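Local coordinates for leucine-rich repeat protein (PDB 4ECN) that is of unknown function but, as an extracellular protein joining transthyretin-clan DUF4458 domains to leucine-rich repeats, may bind other proteins, at residues V13-Y18 with N109-V114; Q42-V47 with K121-D126; V88-Y93 with V99-P104; V133-S138 with V158-M163. One frame throughout, in Å; residues are numbered along the deposited sequence.

Contact 1: V13-Y18 with N109-V114; sequences VQFKLY and NELTVV
V13 and F15 of strand 10-18 meet L111 and V113 of strand 110-113 in a purely apolar contact across the core of the first DUF4458 domain, whose family places it in the transthyretin clan of beta sandwiches. The two short strands run 144° apart in direction, with axes 9.4 Å apart at their closest. No hydrogen bond joins them at this distance, and side chains alone fill the gap. L111 supplies the main bump. Its CD2 methyl drops into the hollow between V13 CG1 and the CE1 and CZ atoms of F15, where it lies 3.7 Å from F15 CE1, approaching the ring obliquely and at about a right angle to the phenylalanine side chain. The other branch, L111 CD1, meets V13 CG2 tip to tip at 4.1 Å. V13 fits between L111 and V113, which alternate with T112 along their strand: with CG1 anti to its backbone N (chi1 -172°), that methyl is left against a face of the F15 ring, while CG2 is turned to L111 and V113. The F15 ring is also packed by K121 and L123, and V113 touches L80 and Y85, so the packing continues onto strands 118-124, 73-81 and 83-93. At the far end of the seam V113 crosses V13 at about a right angle, bringing the two CG2 methyls, V13 CG2 and V113 CG2, to 3.6 Å.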
loop_
_atom_site.group_PDB
_atom_site.type_symbol
_atom_site.label_atom_id
_atom_site.label_comp_id
_atom_site.label_asym_id
_atom_site.label_seq_id
_atom_site.Cartn_x
_atom_site.Cartn_y
_atom_site.Cartn_z
ATOM N N VAL A 13 44.237 29.608 -16.895
ATOM C CA VAL A 13 42.801 29.845 -17.065
ATOM C C VAL A 13 42.614 31.178 -17.759
ATOM O O VAL A 13 43.399 32.112 -17.562
ATOM C CB VAL A 13 41.990 29.794 -15.736
ATOM C CG1 VAL A 13 40.490 29.850 -15.991
ATOM C CG2 VAL A 13 42.317 28.549 -14.945
ATOM N N GLN A 14 41.576 31.244 -18.587
ATOM C CA GLN A 14 41.126 32.448 -19.245
ATOM C C GLN A 14 39.634 32.396 -19.234
ATOM O O GLN A 14 39.068 31.306 -19.161
ATOM C CB GLN A 14 41.715 32.643 -20.647
ATOM C CG GLN A 14 41.340 31.609 -21.704
ATOM C CD GLN A 14 42.007 31.929 -23.025
ATOM O OE1 GLN A 14 43.100 32.522 -23.088
ATOM N NE2 GLN A 14 41.368 31.517 -24.113
ATOM N N PHE A 15 38.988 33.561 -19.230
ATOM C CA PHE A 15 37.531 33.611 -19.173
ATOM C C PHE A 15 36.972 34.232 -20.445
ATOM O O PHE A 15 37.581 35.127 -21.038
ATOM C CB PHE A 15 37.056 34.379 -17.927
ATOM C CG PHE A 15 37.534 33.749 -16.637
ATOM C CD1 PHE A 15 36.828 32.706 -16.051
ATOM C CD2 PHE A 15 38.707 34.175 -16.029
ATOM C CE1 PHE A 15 37.290 32.105 -14.879
ATOM C CE2 PHE A 15 39.167 33.572 -14.862
ATOM C CZ PHE A 15 38.456 32.543 -14.292
ATOM N N LYS A 16 35.831 33.700 -20.879
ATOM C CA LYS A 16 35.090 34.125 -22.060
ATOM C C LYS A 16 33.678 34.527 -21.594
ATOM O O LYS A 16 32.979 33.681 -21.028
ATOM C CB LYS A 16 35.081 32.974 -23.091
ATOM C CG LYS A 16 35.364 33.380 -24.529
ATOM C CD LYS A 16 35.179 32.175 -25.449
ATOM C CE LYS A 16 35.587 32.397 -26.886
ATOM N NZ LYS A 16 35.374 31.171 -27.706
ATOM N N LEU A 17 33.305 35.829 -21.726
ATOM C CA LEU A 17 31.995 36.352 -21.298
ATOM C C LEU A 17 30.900 35.957 -22.304
ATOM O O LEU A 17 31.039 36.201 -23.505
ATOM C CB LEU A 17 32.029 37.882 -21.108
ATOM C CG LEU A 17 32.661 38.397 -19.798
ATOM C CD1 LEU A 17 33.072 39.843 -19.908
ATOM C CD2 LEU A 17 31.717 38.234 -18.614
ATOM N N TYR A 18 29.836 35.314 -21.805
ATOM C CA TYR A 18 28.715 34.833 -22.606
ATOM C C TYR A 18 27.418 35.536 -22.218
ATOM O O TYR A 18 27.266 35.986 -21.078
ATOM C CB TYR A 18 28.553 33.306 -22.458
ATOM C CG TYR A 18 29.591 32.508 -23.221
ATOM C CD1 TYR A 18 30.877 32.334 -22.717
ATOM C CD2 TYR A 18 29.276 31.889 -24.427
ATOM C CE1 TYR A 18 31.840 31.607 -23.417
ATOM C CE2 TYR A 18 30.225 31.138 -25.127
ATOM C CZ TYR A 18 31.510 31.002 -24.619
ATOM O OH TYR A 18 32.460 30.271 -25.302
ATOM N N ASN A 109 29.824 26.710 -11.094
ATOM C CA ASN A 109 30.727 27.373 -10.157
ATOM C C ASN A 109 32.146 26.770 -10.150
ATOM O O ASN A 109 33.084 27.508 -9.866
ATOM C CB ASN A 109 30.151 27.345 -8.726
ATOM C CG ASN A 109 29.639 26.013 -8.206
ATOM O OD1 ASN A 109 29.616 24.980 -8.903
ATOM N ND2 ASN A 109 29.177 26.029 -6.961
ATOM N N GLU A 110 32.317 25.482 -10.496
ATOM C CA GLU A 110 33.634 24.840 -10.453
ATOM C C GLU A 110 34.400 24.882 -11.797
ATOM O O GLU A 110 33.809 24.864 -12.881
ATOM C CB GLU A 110 33.515 23.376 -10.001
ATOM C CG GLU A 110 33.350 23.227 -8.492
ATOM C CD GLU A 110 33.271 21.809 -7.953
ATOM O OE1 GLU A 110 32.215 21.162 -8.139
ATOM O OE2 GLU A 110 34.232 21.376 -7.275
ATOM N N LEU A 111 35.746 24.952 -11.677
ATOM C CA LEU A 111 36.732 24.910 -12.757
ATOM C C LEU A 111 38.002 24.207 -12.230
ATOM O O LEU A 111 38.417 24.448 -11.095
ATOM C CB LEU A 111 37.049 26.308 -13.374
ATOM C CG LEU A 111 37.738 27.436 -12.575
ATOM C CD1 LEU A 111 39.251 27.248 -12.513
ATOM C CD2 LEU A 111 37.556 28.755 -13.286
ATOM N N THR A 112 38.610 23.340 -13.046
ATOM C CA THR A 112 39.803 22.609 -12.623
ATOM C C THR A 112 40.983 22.994 -13.511
ATOM O O THR A 112 40.917 22.821 -14.724
ATOM C CB THR A 112 39.537 21.090 -12.643
ATOM O OG1 THR A 112 38.288 20.810 -11.988
ATOM C CG2 THR A 112 40.651 20.294 -12.003
ATOM N N VAL A 113 42.048 23.540 -12.891
ATOM C CA VAL A 113 43.309 23.919 -13.533
ATOM C C VAL A 113 44.114 22.641 -13.721
ATOM O O VAL A 113 44.083 21.780 -12.840
ATOM C CB VAL A 113 44.073 24.993 -12.719
ATOM C CG1 VAL A 113 45.316 25.472 -13.454
ATOM C CG2 VAL A 113 43.178 26.177 -12.392
ATOM N N VAL A 114 44.781 22.480 -14.877
ATOM C CA VAL A 114 45.559 21.268 -15.183
ATOM C C VAL A 114 47.034 21.641 -15.371
ATOM O O VAL A 114 47.340 22.685 -15.956
ATOM C CB VAL A 114 44.998 20.528 -16.423
ATOM C CG1 VAL A 114 45.868 19.337 -16.812
ATOM C CG2 VAL A 114 43.553 20.089 -16.190
#

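Contact 2: Q42-V47 with K121-D126; sequences QKIKVV and KALTVD
I44 and L123 touch at their ends, a simple case of two extended aliphatic chains bridging a gap that the backbones leave wide: the nearest CA atoms, those of V46 and L123, are 10.1 Å apart. The isoleucine is stretched to its full length. CG1 lies anti to the backbone N (chi1 -167°) and the next bond is again extended, so that CD1 stands out from strand 43-49. The leucine answers in kind, with CG anti to its own carbonyl carbon and CD1 carried on in an extended line (chi2 178°), and I44 CD1 meets L123 CD1 at 3.8 Å. V46 adds a looser approach two residues on, its CG2 lying 4.4 Å from the same methyl, L123 CD1. One methyl of L123 thus takes the tips of I44 and, more loosely, V46. K121 behaves quite differently. Its chain is bent at two of its bonds, which curls the ammonium back to its own strand, where NZ donates to A122 O at 3.1 Å from a position tilted out of the carbonyl plane; D108 supplies a salt bridge to the same nitrogen. At the other end a classic beta bulge sets Q42 and K43 together opposite Y93 of strand 83-93. Buried aliphatic tips meeting between strands that share no backbone bonds are consistent with a beta-sandwich core, as expected of the transthyretin clan.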
loop_
_atom_site.group_PDB
_atom_site.type_symbol
_atom_site.label_atom_id
_atom_site.label_comp_id
_atom_site.label_asym_id
_atom_site.label_seq_id
_atom_site.Cartn_x
_atom_site.Cartn_y
_atom_site.Cartn_z
ATOM N N GLN A 42 36.849 46.570 -19.156
ATOM C CA GLN A 42 38.183 46.219 -19.629
ATOM C C GLN A 42 39.007 45.502 -18.506
ATOM O O GLN A 42 40.222 45.344 -18.643
ATOM C CB GLN A 42 38.918 47.468 -20.166
ATOM C CG GLN A 42 39.012 48.661 -19.210
ATOM C CD GLN A 42 39.823 49.787 -19.802
ATOM O OE1 GLN A 42 39.804 50.040 -21.014
ATOM N NE2 GLN A 42 40.558 50.495 -18.956
ATOM N N LYS A 43 38.323 45.014 -17.443
ATOM C CA LYS A 43 38.876 44.264 -16.296
ATOM C C LYS A 43 37.828 43.303 -15.687
ATOM O O LYS A 43 36.635 43.423 -15.975
ATOM C CB LYS A 43 39.396 45.210 -15.194
ATOM C CG LYS A 43 40.842 45.655 -15.336
ATOM C CD LYS A 43 41.241 46.586 -14.188
ATOM C CE LYS A 43 42.678 47.052 -14.254
ATOM N NZ LYS A 43 43.024 47.936 -13.110
ATOM N N ILE A 44 38.287 42.342 -14.864
ATOM C CA ILE A 44 37.446 41.376 -14.151
ATOM C C ILE A 44 38.211 40.879 -12.913
ATOM O O ILE A 44 39.420 40.618 -12.982
ATOM C CB ILE A 44 36.941 40.189 -15.034
ATOM C CG1 ILE A 44 35.819 39.401 -14.321
ATOM C CG2 ILE A 44 38.093 39.270 -15.522
ATOM C CD1 ILE A 44 35.114 38.380 -15.143
ATOM N N LYS A 45 37.505 40.773 -11.784
ATOM C CA LYS A 45 38.068 40.249 -10.545
ATOM C C LYS A 45 37.248 39.023 -10.196
ATOM O O LYS A 45 36.115 39.123 -9.723
ATOM C CB LYS A 45 38.115 41.313 -9.417
ATOM C CG LYS A 45 38.840 40.853 -8.128
ATOM C CD LYS A 45 39.145 42.008 -7.145
ATOM C CE LYS A 45 37.933 42.592 -6.450
ATOM N NZ LYS A 45 38.218 43.922 -5.840
ATOM N N VAL A 46 37.785 37.869 -10.523
ATOM C CA VAL A 46 37.092 36.623 -10.276
ATOM C C VAL A 46 37.474 36.139 -8.862
ATOM O O VAL A 46 38.654 35.926 -8.548
ATOM C CB VAL A 46 37.377 35.574 -11.385
ATOM C CG1 VAL A 46 36.604 34.290 -11.136
ATOM C CG2 VAL A 46 37.039 36.129 -12.768
ATOM N N VAL A 47 36.453 36.010 -8.013
ATOM C CA VAL A 47 36.577 35.540 -6.636
ATOM C C VAL A 47 36.456 34.000 -6.659
ATOM O O VAL A 47 35.474 33.463 -7.177
ATOM C CB VAL A 47 35.524 36.228 -5.717
ATOM C CG1 VAL A 47 35.569 35.677 -4.294
ATOM C CG2 VAL A 47 35.710 37.739 -5.710
ATOM N N LYS A 121 37.203 29.125 -19.253
ATOM C CA LYS A 121 35.949 29.053 -18.508
ATOM C C LYS A 121 34.936 30.017 -19.104
ATOM O O LYS A 121 35.231 31.174 -19.410
ATOM C CB LYS A 121 36.144 29.323 -17.000
ATOM C CG LYS A 121 34.900 29.073 -16.127
ATOM C CD LYS A 121 34.600 27.580 -15.908
ATOM C CE LYS A 121 33.275 27.325 -15.242
ATOM N NZ LYS A 121 32.131 27.589 -16.162
ATOM N N ALA A 122 33.741 29.497 -19.289
ATOM C CA ALA A 122 32.610 30.240 -19.789
ATOM C C ALA A 122 31.866 30.892 -18.623
ATOM O O ALA A 122 31.335 30.200 -17.734
ATOM C CB ALA A 122 31.689 29.311 -20.572
ATOM N N LEU A 123 31.868 32.224 -18.606
ATOM C CA LEU A 123 31.114 32.960 -17.614
ATOM C C LEU A 123 29.875 33.522 -18.289
ATOM O O LEU A 123 30.005 34.327 -19.212
ATOM C CB LEU A 123 31.955 34.060 -16.939
ATOM C CG LEU A 123 33.033 33.613 -15.953
ATOM C CD1 LEU A 123 33.800 34.805 -15.431
ATOM C CD2 LEU A 123 32.442 32.821 -14.791
ATOM N N THR A 124 28.679 33.061 -17.877
ATOM C CA THR A 124 27.419 33.540 -18.456
ATOM C C THR A 124 26.852 34.668 -17.579
ATOM O O THR A 124 26.566 34.458 -16.394
ATOM C CB THR A 124 26.417 32.390 -18.638
ATOM O OG1 THR A 124 26.997 31.403 -19.497
ATOM C CG2 THR A 124 25.094 32.863 -19.221
ATOM N N VAL A 125 26.684 35.860 -18.168
ATOM C CA VAL A 125 26.156 37.023 -17.455
ATOM C C VAL A 125 24.627 36.843 -17.238
ATOM O O VAL A 125 23.841 36.899 -18.193
ATOM C CB VAL A 125 26.490 38.341 -18.200
ATOM C CG1 VAL A 125 25.810 39.542 -17.556
ATOM C CG2 VAL A 125 27.995 38.560 -18.276
ATOM N N ASP A 126 24.235 36.615 -15.962
ATOM C CA ASP A 126 22.853 36.444 -15.503
ATOM C C ASP A 126 22.075 37.743 -15.683
ATOM O O ASP A 126 22.546 38.813 -15.284
ATOM C CB ASP A 126 22.838 36.003 -14.023
ATOM C CG ASP A 126 21.497 35.582 -13.447
ATOM O OD1 ASP A 126 20.509 35.505 -14.215
ATOM O OD2 ASP A 126 21.447 35.269 -12.239
#

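Contact 3: V88-Y93 with V99-P104; sequences VGYYLY and VLLAGP
Y90 lays one face of its ring over the backbone of G103: G103 CA stands 3.9 Å from the ring centroid and only 11° off the ring normal, a CH-pi contact. The ring reaches there because CG sits between the backbone N and the carbonyl carbon (chi1 62°), which swings it across to the neighbouring strand. Further along the same face of the sheet, L92 and L101 lie side by side and point the same way, with L92 CD1 against L101 CD2 at 3.7 Å; L101 CD2 also meets the Y90 ring obliquely. The strands 88-93 and 99-104 are the two arms of an antiparallel beta hairpin. Y90 and G103 form a hydrogen-bonded pair, Y90 N giving to G103 O at 3.0 Å and G103 N giving to Y90 O nearly along the C=O axis. L92 N binds L101 O, whereas L92 O accepts from L100 N, which stands above the carbonyl plane. On the other face V99 serves two tyrosines. It runs alongside Y93, with V99 CG2 3.6 Å from Y93 CE2, and turns V99 CG1 to Y91 CD2 at 4.1 Å. The Y91 ring also meets W210 of the second DUF4458 domain, their planes about 45° apart.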
loop_
_atom_site.group_PDB
_atom_site.type_symbol
_atom_site.label_atom_id
_atom_site.label_comp_id
_atom_site.label_asym_id
_atom_site.label_seq_id
_atom_site.Cartn_x
_atom_site.Cartn_y
_atom_site.Cartn_z
ATOM N N VAL A 88 33.140 32.070 -6.765
ATOM C CA VAL A 88 32.113 32.565 -5.839
ATOM C C VAL A 88 31.272 33.621 -6.580
ATOM O O VAL A 88 30.037 33.622 -6.498
ATOM C CB VAL A 88 32.705 33.114 -4.513
ATOM C CG1 VAL A 88 31.600 33.342 -3.481
ATOM C CG2 VAL A 88 33.748 32.165 -3.946
ATOM N N GLY A 89 31.973 34.476 -7.323
ATOM C CA GLY A 89 31.402 35.545 -8.126
ATOM C C GLY A 89 32.491 36.347 -8.793
ATOM O O GLY A 89 33.677 36.045 -8.627
ATOM N N TYR A 90 32.096 37.370 -9.555
ATOM C CA TYR A 90 33.044 38.211 -10.271
ATOM C C TYR A 90 32.520 39.634 -10.437
ATOM O O TYR A 90 31.310 39.865 -10.434
ATOM C CB TYR A 90 33.377 37.612 -11.657
ATOM C CG TYR A 90 32.205 37.494 -12.612
ATOM C CD1 TYR A 90 31.855 38.548 -13.458
ATOM C CD2 TYR A 90 31.493 36.302 -12.728
ATOM C CE1 TYR A 90 30.785 38.435 -14.348
ATOM C CE2 TYR A 90 30.417 36.184 -13.606
ATOM C CZ TYR A 90 30.074 37.247 -14.422
ATOM O OH TYR A 90 29.026 37.117 -15.297
ATOM N N TYR A 91 33.450 40.583 -10.613
ATOM C CA TYR A 91 33.129 41.989 -10.836
ATOM C C TYR A 91 33.738 42.426 -12.151
ATOM O O TYR A 91 34.872 42.050 -12.438
ATOM C CB TYR A 91 33.618 42.913 -9.679
ATOM C CG TYR A 91 33.357 42.443 -8.256
ATOM C CD1 TYR A 91 34.280 41.643 -7.584
ATOM C CD2 TYR A 91 32.246 42.890 -7.545
ATOM C CE1 TYR A 91 34.064 41.231 -6.265
ATOM C CE2 TYR A 91 32.024 42.493 -6.220
ATOM C CZ TYR A 91 32.941 41.668 -5.583
ATOM O OH TYR A 91 32.744 41.243 -4.287
ATOM N N LEU A 92 33.003 43.204 -12.949
ATOM C CA LEU A 92 33.520 43.772 -14.193
ATOM C C LEU A 92 33.825 45.263 -13.934
ATOM O O LEU A 92 33.166 45.873 -13.090
ATOM C CB LEU A 92 32.551 43.550 -15.369
ATOM C CG LEU A 92 32.369 42.089 -15.786
ATOM C CD1 LEU A 92 31.172 41.912 -16.649
ATOM C CD2 LEU A 92 33.589 41.551 -16.490
ATOM N N TYR A 93 34.863 45.824 -14.583
ATOM C CA TYR A 93 35.287 47.212 -14.352
ATOM C C TYR A 93 35.520 47.979 -15.666
ATOM O O TYR A 93 36.164 47.445 -16.567
ATOM C CB TYR A 93 36.588 47.229 -13.522
ATOM C CG TYR A 93 36.486 46.595 -12.148
ATOM C CD1 TYR A 93 36.761 45.241 -11.959
ATOM C CD2 TYR A 93 36.186 47.362 -11.026
ATOM C CE1 TYR A 93 36.700 44.659 -10.692
ATOM C CE2 TYR A 93 36.126 46.794 -9.754
ATOM C CZ TYR A 93 36.379 45.441 -9.591
ATOM O OH TYR A 93 36.324 44.898 -8.327
ATOM N N VAL A 99 32.969 49.514 -10.508
ATOM C CA VAL A 99 32.232 48.235 -10.612
ATOM C C VAL A 99 31.027 48.406 -11.597
ATOM O O VAL A 99 29.977 48.951 -11.231
ATOM C CB VAL A 99 31.777 47.689 -9.218
ATOM C CG1 VAL A 99 31.025 46.361 -9.347
ATOM C CG2 VAL A 99 32.964 47.526 -8.272
ATOM N N LEU A 100 31.203 47.912 -12.842
ATOM C CA LEU A 100 30.212 47.976 -13.920
ATOM C C LEU A 100 29.190 46.820 -13.838
ATOM O O LEU A 100 28.129 46.922 -14.466
ATOM C CB LEU A 100 30.935 47.937 -15.276
ATOM C CG LEU A 100 30.277 48.684 -16.437
ATOM C CD1 LEU A 100 30.387 50.205 -16.258
ATOM C CD2 LEU A 100 30.952 48.331 -17.738
ATOM N N LEU A 101 29.517 45.723 -13.083
ATOM C CA LEU A 101 28.658 44.539 -12.881
ATOM C C LEU A 101 29.119 43.666 -11.706
ATOM O O LEU A 101 30.313 43.404 -11.586
ATOM C CB LEU A 101 28.617 43.654 -14.142
ATOM C CG LEU A 101 27.504 42.617 -14.173
ATOM C CD1 LEU A 101 26.266 43.180 -14.820
ATOM C CD2 LEU A 101 27.943 41.378 -14.895
ATOM N N ALA A 102 28.156 43.188 -10.868
ATOM C CA ALA A 102 28.360 42.232 -9.761
ATOM C C ALA A 102 27.756 40.918 -10.190
ATOM O O ALA A 102 26.537 40.746 -10.123
ATOM C CB ALA A 102 27.750 42.738 -8.454
ATOM N N GLY A 103 28.609 40.067 -10.757
ATOM C CA GLY A 103 28.247 38.790 -11.358
ATOM C C GLY A 103 28.175 37.586 -10.443
ATOM O O GLY A 103 29.107 37.318 -9.682
ATOM N N PRO A 104 27.077 36.804 -10.540
ATOM C CA PRO A 104 26.980 35.583 -9.726
ATOM C C PRO A 104 27.618 34.394 -10.452
ATOM O O PRO A 104 27.589 34.319 -11.685
ATOM C CB PRO A 104 25.478 35.409 -9.542
ATOM C CG PRO A 104 24.855 36.114 -10.739
ATOM C CD PRO A 104 25.887 36.974 -11.404
#

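Contact 4: V133-S138 with V158-M163; sequences VTFKLS and VDVTVM
The carboxylate of D159 is gripped at both oxygens, OD1 by the backbone N of G175 and OD2 by the hydroxyl of Y224, while V158 and V160 on either side of it turn the other way and touch L137 and F135. T161 points to the same side as D159, its hydroxyl bonded to E172, so the buried polar atoms of both residues find partners there. On the side of the valines the F135 ring is the centrepiece. V160 comes at it from the opposite direction and sets CG2 over one face, offset toward the rim, 4.0 Å from the ring centroid in a CH-pi contact. With V160 CG1 anti to the carbonyl carbon (chi1 -46°), CG2 falls between the backbone N and the carbonyl carbon, in position over the ring. V133 CG1, from the strand of F135 itself, lies against the opposite face, also offset toward the rim, so a valine methyl sits on each side of the ring. The strands cross at 113°, with axes 10.6 Å apart, and no hydrogen bond links them: this is the interior of a beta sandwich, consistent with the transthyretin clan of the second DUF4458 domain. Beyond the ring face, V162 CG1 reaches F135 CE1 obliquely at 4.0 Å, and L211 of strand 202-212 packs on the same valine. Toward the other end the contact is looser, with L137 CD2 standing 4.3 Å from V158 CG2. Within strand 133-138, S138 OG gives a weak bond to K136 O at 3.4 Å.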
loop_
_atom_site.group_PDB
_atom_site.type_symbol
_atom_site.label_atom_id
_atom_site.label_comp_id
_atom_site.label_asym_id
_atom_site.label_seq_id
_atom_site.Cartn_x
_atom_site.Cartn_y
_atom_site.Cartn_z
ATOM N N VAL A 133 26.728 41.388 -0.252
ATOM C CA VAL A 133 26.359 41.542 1.161
ATOM C C VAL A 133 27.421 40.967 2.095
ATOM O O VAL A 133 28.056 39.961 1.779
ATOM C CB VAL A 133 24.981 40.843 1.427
ATOM C CG1 VAL A 133 24.775 40.474 2.893
ATOM C CG2 VAL A 133 23.825 41.708 0.945
ATOM N N THR A 134 27.555 41.594 3.275
ATOM C CA THR A 134 28.376 41.145 4.396
ATOM C C THR A 134 27.477 41.093 5.609
ATOM O O THR A 134 26.568 41.919 5.739
ATOM C CB THR A 134 29.612 42.016 4.630
ATOM O OG1 THR A 134 29.193 43.372 4.820
ATOM C CG2 THR A 134 30.633 41.901 3.517
ATOM N N PHE A 135 27.725 40.135 6.498
ATOM C CA PHE A 135 26.907 39.959 7.692
ATOM C C PHE A 135 27.639 40.423 8.940
ATOM O O PHE A 135 28.875 40.476 8.973
ATOM C CB PHE A 135 26.490 38.484 7.830
ATOM C CG PHE A 135 25.656 38.049 6.651
ATOM C CD1 PHE A 135 24.282 38.259 6.637
ATOM C CD2 PHE A 135 26.255 37.528 5.510
ATOM C CE1 PHE A 135 23.522 37.917 5.523
ATOM C CE2 PHE A 135 25.488 37.179 4.399
ATOM C CZ PHE A 135 24.132 37.363 4.420
ATOM N N LYS A 136 26.849 40.791 9.949
ATOM C CA LYS A 136 27.285 41.230 11.257
ATOM C C LYS A 136 26.467 40.467 12.275
ATOM O O LYS A 136 25.244 40.673 12.399
ATOM C CB LYS A 136 27.139 42.746 11.388
ATOM C CG LYS A 136 27.501 43.343 12.741
ATOM C CD LYS A 136 26.877 44.741 12.835
ATOM C CE LYS A 136 27.149 45.497 14.110
ATOM N NZ LYS A 136 28.558 45.954 14.182
ATOM N N LEU A 137 27.143 39.513 12.934
ATOM C CA LEU A 137 26.588 38.650 13.975
ATOM C C LEU A 137 26.467 39.457 15.267
ATOM O O LEU A 137 27.424 40.109 15.664
ATOM C CB LEU A 137 27.463 37.399 14.167
ATOM C CG LEU A 137 27.363 36.268 13.147
ATOM C CD1 LEU A 137 27.964 36.649 11.786
ATOM C CD2 LEU A 137 28.102 35.045 13.656
ATOM N N SER A 138 25.286 39.445 15.896
ATOM C CA SER A 138 25.003 40.240 17.086
ATOM C C SER A 138 24.233 39.450 18.135
ATOM O O SER A 138 23.423 38.597 17.761
ATOM C CB SER A 138 24.178 41.458 16.681
ATOM O OG SER A 138 24.588 42.022 15.442
ATOM N N VAL A 158 29.632 30.238 10.209
ATOM C CA VAL A 158 28.186 30.369 10.290
ATOM C C VAL A 158 27.536 29.983 8.932
ATOM O O VAL A 158 28.169 30.071 7.874
ATOM C CB VAL A 158 27.774 31.794 10.745
ATOM C CG1 VAL A 158 27.892 32.815 9.617
ATOM C CG2 VAL A 158 26.371 31.801 11.336
ATOM N N ASP A 159 26.268 29.522 9.002
ATOM C CA ASP A 159 25.384 29.211 7.873
ATOM C C ASP A 159 24.217 30.120 7.962
ATOM O O ASP A 159 23.538 30.074 8.983
ATOM C CB ASP A 159 24.921 27.729 7.859
ATOM C CG ASP A 159 25.963 26.669 7.559
ATOM O OD1 ASP A 159 26.876 26.943 6.771
ATOM O OD2 ASP A 159 25.807 25.543 8.039
ATOM N N VAL A 160 23.975 30.995 6.977
ATOM C CA VAL A 160 22.781 31.809 7.161
ATOM C C VAL A 160 21.836 31.579 5.973
ATOM O O VAL A 160 22.261 31.371 4.832
ATOM C CB VAL A 160 22.998 33.329 7.442
ATOM C CG1 VAL A 160 24.082 33.552 8.497
ATOM C CG2 VAL A 160 23.284 34.139 6.187
ATOM N N THR A 161 20.542 31.555 6.303
ATOM C CA THR A 161 19.416 31.489 5.389
ATOM C C THR A 161 18.806 32.857 5.325
ATOM O O THR A 161 18.391 33.397 6.363
ATOM C CB THR A 161 18.365 30.435 5.813
ATOM O OG1 THR A 161 18.989 29.249 6.289
ATOM C CG2 THR A 161 17.343 30.136 4.710
ATOM N N VAL A 162 18.747 33.426 4.121
ATOM C CA VAL A 162 18.102 34.717 3.902
ATOM C C VAL A 162 16.845 34.468 3.134
ATOM O O VAL A 162 16.841 33.589 2.275
ATOM C CB VAL A 162 19.002 35.761 3.197
ATOM C CG1 VAL A 162 20.173 36.171 4.088
ATOM C CG2 VAL A 162 19.472 35.274 1.826
HETATM N N MSE A 163 15.781 35.219 3.415
HETATM C CA MSE A 163 14.535 35.069 2.664
HETATM C C MSE A 163 14.175 36.390 2.050
HETATM O O MSE A 163 14.193 37.402 2.743
HETATM C CB MSE A 163 13.397 34.553 3.552
HETATM C CG MSE A 163 12.175 34.081 2.776
HETATM SE SE MSE A 163 10.618 33.767 3.926
HETATM C CE MSE A 163 10.144 35.661 4.353
#

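Contacts 1, 2 and 4 are buried seams without hydrogen bonds across them; contact 2 is purely aliphatic, while contacts 1 and 4 each add a phenylalanine. Contact 3 is a partly buried hairpin in which backbone bonds join the strands and side chains pack on both faces. The first three draw on the same connected set of strands: 10-18 and 118-124 pair in parallel, linking contacts 1 and 2, and 43-49 pairs with 83-93, linking contacts 2 and 3. L17 of 13-18 packs on L92 of 88-93. Contact 4 belongs to the second DUF4458 domain, where strand 130-139 likewise pairs in parallel with 251-259. Its atoms come within about 7 Å of contact 3 without touching.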